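Local structure of glycoside Hydrolase (Bacteroides uniformis, 5TA0) at residues G297-M300 / E301-D305. The protein probably hydrolyses agarose and its oligosaccharides as a family 86 glycoside hydrolase, here a substituted variant, probably inactive, bound to neoagarooctaose. Residues are numbered along the deposited sequence; the frame is centred on the assembly and turned at random.
With EDO (1,2-ethanediol), chain U.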
# COMPACT_ATOMS: atom_id res chain seq x y z
N GLY A 297 7.33 6.96 6.38
CA GLY A 297 8.01 8.24 6.29
C GLY A 297 8.56 8.52 4.92
O GLY A 297 7.97 8.12 3.91
N SER A 298 9.69 9.24 4.85
CA SER A 298 10.16 9.78 3.59
C SER A 298 10.62 8.74 2.56
O SER A 298 10.64 9.03 1.36
CB SER A 298 11.28 10.81 3.79
OG SER A 298 12.55 10.21 4.09
N ASN A 299 11.06 7.58 3.04
CA ASN A 299 11.57 6.54 2.12
C ASN A 299 10.48 6.06 1.13
O ASN A 299 10.69 6.11 -0.08
CB ASN A 299 12.18 5.39 2.93
CG ASN A 299 12.67 4.24 2.09
OD1 ASN A 299 12.06 3.17 2.04
ND2 ASN A 299 13.76 4.45 1.36
N MET A 300 9.33 5.62 1.62
CA MET A 300 8.27 5.18 0.70
C MET A 300 7.74 6.32 -0.16
O MET A 300 7.31 6.08 -1.29
CB MET A 300 7.15 4.46 1.45
CG MET A 300 6.31 5.31 2.37
SD MET A 300 5.16 4.37 3.39
CE MET A 300 3.85 4.01 2.23
N GLU A 301 7.83 7.54 0.33
CA GLU A 301 7.47 8.68 -0.52
C GLU A 301 8.38 8.76 -1.76
O GLU A 301 7.94 9.07 -2.87
CB GLU A 301 7.56 9.99 0.28
CG GLU A 301 6.53 10.15 1.39
CD GLU A 301 5.10 10.18 0.88
OE1 GLU A 301 4.83 10.89 -0.11
OE2 GLU A 301 4.27 9.46 1.45
N ALA A 302 9.67 8.48 -1.56
CA ALA A 302 10.64 8.48 -2.65
C ALA A 302 10.39 7.33 -3.63
O ALA A 302 10.46 7.53 -4.83
CB ALA A 302 12.06 8.43 -2.10
N THR A 303 10.10 6.15 -3.09
CA THR A 303 9.79 5.01 -3.93
C THR A 303 8.61 5.32 -4.85
O THR A 303 8.68 5.15 -6.07
CB THR A 303 9.45 3.80 -3.05
OG1 THR A 303 10.53 3.58 -2.12
CG2 THR A 303 9.21 2.56 -3.86
N MET A 304 7.52 5.77 -4.24
CA MET A 304 6.29 6.02 -5.02
C MET A 304 6.43 7.19 -5.99
O MET A 304 5.99 7.10 -7.13
CB MET A 304 5.11 6.20 -4.09
CG MET A 304 4.76 4.94 -3.33
SD MET A 304 3.26 5.03 -2.33
CE MET A 304 3.85 6.06 -1.02
N ASP A 305 7.11 8.26 -5.56
CA ASP A 305 7.41 9.38 -6.48
C ASP A 305 8.23 8.96 -7.69
O ASP A 305 8.02 9.48 -8.79
CB ASP A 305 8.12 10.54 -5.76
CG ASP A 305 7.17 11.45 -4.96
OD1 ASP A 305 5.97 11.14 -4.84
OD2 ASP A 305 7.67 12.47 -4.43
C1 EDO U . 13.64 0.41 4.41
O1 EDO U . 13.70 1.05 3.15
C2 EDO U . 13.92 -1.06 4.25
O2 EDO U . 12.85 -1.71 4.89
O HOH W 1 10.10 2.22 0.29
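Glu301 folds its chain back beside the start of the helix, its CG 3.5 Å from the carbonyl O of Gly297, the N-cap residue. That CG lies anti to the carbonyl carbon of Glu301 itself, and the chain then bends at chi2 (-63°), while the carboxylate finds its partners elsewhere: OE1 forms salt bridges with Arg563 and Arg360, and OE2 accepts a hydrogen bond from Gln356. Ala302 closes the first helical turn, its N donating to Ser298 O at 3.1 Å; a second, weak bond reaches Asn299 O. This is the N-terminal end of helix 298-315, the helix of the beta-alpha-beta crossover between neighbouring parallel strands 277-285 and 321-326 of the alpha/beta barrel, and here it is wedged between helix 340-358, where Met300 and Met304 touch Phe357, and strand 602-609, where the methyl of Ala302 packs on Phe603 and Val605. Thr303 N bonds Asn299 O in the next backbone bond of the helix. One turn apart, the two side chains are joined by a water that donates to Asn299 OD1 at 2.8 Å and also hydrogen-bonds Thr303 OG1. Asn299 CG is anti to the backbone N (chi1 178°), which brings OD1 within 2.9 Å of O1 of a 1,2-ethanediol, probably from the crystallisation liquor and a second donor to that oxygen, while ND2 bonds the backbone O of Phe603. A leucine in place of Asn299 would probably leave the water held from Thr303 OG1 and the glycol O1 without their OD1 acceptor, and the carbonyl of Phe603 without its side-chain donor. Met304 N makes a nearly straight bond to Met300 O (171°). The two methionine side chains run side by side in the same direction, both bent at chi3, with their CE methyls 3.8 Å apart.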